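Proline iminopeptidase-related protein (Thermus thermophilus, PDB 2YYS) is of unknown function but belongs to the peptidase S33 family of alpha/beta hydrolases and may act as a peptidase. Local coordinates at residues G25-G37 with L92-G105. Numbering follows the deposited sequence.
Sequences GPALFVLHGGPGG and LGVERFGLLAHGFG
Leu100 O accepts a nearly straight bond from Leu31 N (2.8 Å, 169° at the hydrogen) and a CA-H...O contact from Val30 CA at 3.3 Å. Phe29 N to Gly98 O repeats the pattern two residues earlier, and Gly98 N, Leu100 N and His102 N bind Ala27 O, Phe29 O and Leu31 O in return, the alternation of a parallel pair; strands 27-31 and 97-102 are the middle neighbours of the alpha/beta hydrolase sheet. On the face lined by helix 78-91, Phe29 turns its CD2-CE2 edge onto the face of Phe97, an edge-to-face pair with planes at 53° and CD2 3.7 Å from Phe97 CG. Phe97 CG sits between its backbone N and carbonyl carbon (chi1 53°), which brings its ring beneath that edge. Val94 CG1 meets Phe29 CE2 near the ring plane, 4.0 Å away. An alanine in place of Phe29 would be likely to leave the Phe97 face without its aromatic partner and open a gap beside Val94. On the other face Leu28 CD2 lies over Gly98, 3.7 Å from its CA, where a side chain would clash.

Beyond the strands, Pro35, after a cis peptide, packs its ring against Phe104 CD2. Water 2 joins Gly33 N to His102 ND1, while His102 NE2 is bonded to His255 O. Gly103, with positive phi, stands where the family's nucleophile elbow normally carries serine. Water 3 accepts from Gly34 N (2.9 Å) and Phe104 N (3.0 Å), two converging donors consistent with an oxyanion hole retained where the serine hydroxyl is absent.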
# COMPACT_ATOMS: atom_id res chain seq x y z
N GLY A 25 7.26 20.99 -7.63
CA GLY A 25 8.21 19.96 -7.28
C GLY A 25 7.89 18.61 -7.91
O GLY A 25 6.79 18.42 -8.44
N PRO A 26 8.83 17.68 -7.87
CA PRO A 26 8.61 16.34 -8.42
C PRO A 26 7.50 15.63 -7.65
O PRO A 26 7.51 15.68 -6.43
CB PRO A 26 9.95 15.64 -8.23
CG PRO A 26 10.67 16.42 -7.19
CD PRO A 26 10.16 17.83 -7.27
N ALA A 27 6.58 14.98 -8.35
CA ALA A 27 5.34 14.52 -7.76
C ALA A 27 5.38 13.03 -7.40
O ALA A 27 5.90 12.21 -8.17
CB ALA A 27 4.20 14.79 -8.69
N LEU A 28 4.83 12.70 -6.23
CA LEU A 28 4.61 11.32 -5.78
C LEU A 28 3.18 11.14 -5.36
O LEU A 28 2.66 11.98 -4.62
CB LEU A 28 5.50 10.99 -4.58
CG LEU A 28 6.99 11.12 -4.85
CD1 LEU A 28 7.78 11.05 -3.57
CD2 LEU A 28 7.42 10.01 -5.82
N PHE A 29 2.56 10.06 -5.81
CA PHE A 29 1.23 9.67 -5.37
C PHE A 29 1.35 8.50 -4.40
O PHE A 29 2.12 7.57 -4.62
CB PHE A 29 0.37 9.31 -6.58
CG PHE A 29 -0.14 10.52 -7.31
CD1 PHE A 29 -1.47 10.85 -7.27
CD2 PHE A 29 0.73 11.35 -7.98
CE1 PHE A 29 -1.94 11.98 -7.93
CE2 PHE A 29 0.27 12.48 -8.63
CZ PHE A 29 -1.06 12.80 -8.60
N VAL A 30 0.57 8.56 -3.32
CA VAL A 30 0.65 7.57 -2.26
C VAL A 30 -0.55 6.65 -2.35
O VAL A 30 -1.69 7.10 -2.39
CB VAL A 30 0.73 8.23 -0.88
CG1 VAL A 30 0.82 7.18 0.25
CG2 VAL A 30 1.94 9.12 -0.83
N LEU A 31 -0.27 5.35 -2.42
CA LEU A 31 -1.30 4.33 -2.52
C LEU A 31 -1.33 3.49 -1.24
O LEU A 31 -0.47 2.62 -1.02
CB LEU A 31 -1.04 3.46 -3.76
CG LEU A 31 -1.32 4.17 -5.10
CD1 LEU A 31 -0.71 3.41 -6.27
CD2 LEU A 31 -2.82 4.34 -5.30
N HIS A 32 -2.31 3.75 -0.37
CA HIS A 32 -2.46 2.99 0.86
C HIS A 32 -2.98 1.57 0.58
O HIS A 32 -3.41 1.24 -0.54
CB HIS A 32 -3.41 3.69 1.85
CG HIS A 32 -4.83 3.68 1.40
ND1 HIS A 32 -5.45 4.79 0.88
CD2 HIS A 32 -5.73 2.68 1.34
CE1 HIS A 32 -6.69 4.47 0.54
NE2 HIS A 32 -6.88 3.20 0.81
N GLY A 33 -3.01 0.76 1.63
CA GLY A 33 -3.39 -0.63 1.54
C GLY A 33 -4.80 -0.87 2.04
O GLY A 33 -5.58 0.05 2.17
N GLY A 34 -5.11 -2.13 2.32
CA GLY A 34 -6.45 -2.52 2.71
C GLY A 34 -6.81 -3.77 1.93
O GLY A 34 -6.23 -4.81 2.19
N PRO A 35 -7.72 -3.69 0.96
CA PRO A 35 -8.36 -2.43 0.55
C PRO A 35 -9.34 -1.89 1.60
O PRO A 35 -9.68 -2.57 2.55
CB PRO A 35 -9.09 -2.81 -0.75
CG PRO A 35 -9.26 -4.33 -0.72
CD PRO A 35 -8.18 -4.85 0.18
N GLY A 36 -9.73 -0.63 1.45
CA GLY A 36 -10.61 0.01 2.40
C GLY A 36 -9.88 0.71 3.53
O GLY A 36 -10.51 1.14 4.48
N GLY A 37 -8.55 0.84 3.42
CA GLY A 37 -7.77 1.59 4.38
C GLY A 37 -7.81 3.08 4.11
O GLY A 37 -8.74 3.61 3.49
N LEU A 92 -5.38 17.30 -10.85
CA LEU A 92 -4.41 18.16 -10.19
C LEU A 92 -3.38 18.78 -11.16
O LEU A 92 -2.54 19.56 -10.73
CB LEU A 92 -3.68 17.39 -9.09
CG LEU A 92 -4.53 16.81 -7.95
CD1 LEU A 92 -3.63 16.02 -7.00
CD2 LEU A 92 -5.31 17.90 -7.20
N GLY A 93 -3.47 18.46 -12.45
CA GLY A 93 -2.56 18.98 -13.46
C GLY A 93 -1.15 18.42 -13.38
O GLY A 93 -0.20 19.06 -13.81
N VAL A 94 -1.01 17.22 -12.82
CA VAL A 94 0.28 16.54 -12.74
C VAL A 94 0.38 15.58 -13.93
O VAL A 94 -0.49 14.75 -14.13
CB VAL A 94 0.41 15.75 -11.42
CG1 VAL A 94 1.74 14.99 -11.37
CG2 VAL A 94 0.28 16.68 -10.21
N GLU A 95 1.45 15.71 -14.71
CA GLU A 95 1.63 14.90 -15.93
C GLU A 95 2.39 13.62 -15.67
O GLU A 95 1.99 12.56 -16.10
CB GLU A 95 2.40 15.68 -16.97
CG GLU A 95 1.57 16.63 -17.82
CD GLU A 95 2.48 17.35 -18.78
OE1 GLU A 95 2.85 16.73 -19.81
OE2 GLU A 95 2.87 18.50 -18.47
N ARG A 96 3.52 13.75 -14.99
CA ARG A 96 4.36 12.60 -14.64
C ARG A 96 4.53 12.57 -13.12
O ARG A 96 4.52 13.60 -12.47
CB ARG A 96 5.72 12.71 -15.34
CG ARG A 96 5.68 12.55 -16.88
CD ARG A 96 7.01 12.86 -17.60
NE ARG A 96 7.26 14.29 -17.57
CZ ARG A 96 6.70 15.19 -18.39
NH1 ARG A 96 5.88 14.80 -19.36
NH2 ARG A 96 6.97 16.48 -18.25
N PHE A 97 4.71 11.38 -12.57
CA PHE A 97 4.78 11.20 -11.11
C PHE A 97 5.36 9.85 -10.76
O PHE A 97 5.25 8.92 -11.54
CB PHE A 97 3.37 11.32 -10.52
CG PHE A 97 2.38 10.41 -11.16
CD1 PHE A 97 2.25 9.10 -10.74
CD2 PHE A 97 1.58 10.85 -12.21
CE1 PHE A 97 1.34 8.25 -11.33
CE2 PHE A 97 0.67 10.02 -12.80
CZ PHE A 97 0.55 8.70 -12.37
N GLY A 98 5.98 9.74 -9.59
CA GLY A 98 6.29 8.45 -8.99
C GLY A 98 5.21 7.97 -8.04
O GLY A 98 4.22 8.67 -7.77
N LEU A 99 5.40 6.77 -7.53
CA LEU A 99 4.45 6.13 -6.64
C LEU A 99 5.13 5.63 -5.37
O LEU A 99 6.23 5.09 -5.42
CB LEU A 99 3.80 4.96 -7.34
CG LEU A 99 2.98 5.30 -8.59
CD1 LEU A 99 2.84 4.10 -9.48
CD2 LEU A 99 1.62 5.80 -8.21
N LEU A 100 4.45 5.81 -4.25
CA LEU A 100 4.75 5.15 -2.99
C LEU A 100 3.55 4.31 -2.63
O LEU A 100 2.44 4.84 -2.55
CB LEU A 100 4.99 6.17 -1.88
CG LEU A 100 5.96 7.31 -2.13
CD1 LEU A 100 5.99 8.23 -0.91
CD2 LEU A 100 7.36 6.81 -2.43
N ALA A 101 3.76 3.01 -2.42
CA ALA A 101 2.68 2.08 -2.10
C ALA A 101 2.95 1.30 -0.82
O ALA A 101 4.11 1.07 -0.46
CB ALA A 101 2.48 1.10 -3.25
N HIS A 102 1.89 0.87 -0.16
CA HIS A 102 1.99 0.05 1.03
C HIS A 102 0.95 -1.08 0.98
O HIS A 102 -0.22 -0.85 0.68
CB HIS A 102 1.78 0.91 2.28
CG HIS A 102 1.95 0.15 3.56
ND1 HIS A 102 0.93 0.04 4.48
CD2 HIS A 102 3.00 -0.52 4.08
CE1 HIS A 102 1.35 -0.67 5.51
NE2 HIS A 102 2.61 -1.02 5.30
N GLY A 103 1.38 -2.30 1.28
CA GLY A 103 0.48 -3.44 1.30
C GLY A 103 -0.17 -3.68 -0.04
O GLY A 103 0.52 -3.73 -1.06
N PHE A 104 -1.50 -3.79 -0.04
CA PHE A 104 -2.30 -3.97 -1.24
C PHE A 104 -2.11 -2.84 -2.24
O PHE A 104 -2.29 -3.03 -3.43
CB PHE A 104 -3.79 -4.08 -0.90
CG PHE A 104 -4.67 -4.32 -2.09
CD1 PHE A 104 -4.47 -5.43 -2.91
CD2 PHE A 104 -5.67 -3.44 -2.42
CE1 PHE A 104 -5.27 -5.64 -4.03
CE2 PHE A 104 -6.48 -3.64 -3.52
CZ PHE A 104 -6.29 -4.73 -4.32
N GLY A 105 -1.76 -1.65 -1.75
CA GLY A 105 -1.38 -0.55 -2.61
C GLY A 105 -0.41 -0.95 -3.71
O GLY A 105 -0.42 -0.37 -4.79
O HOH W 1 6.67 14.82 -11.34
O HOH W 2 -1.60 1.31 4.16
O HOH W 3 -2.84 -3.84 2.60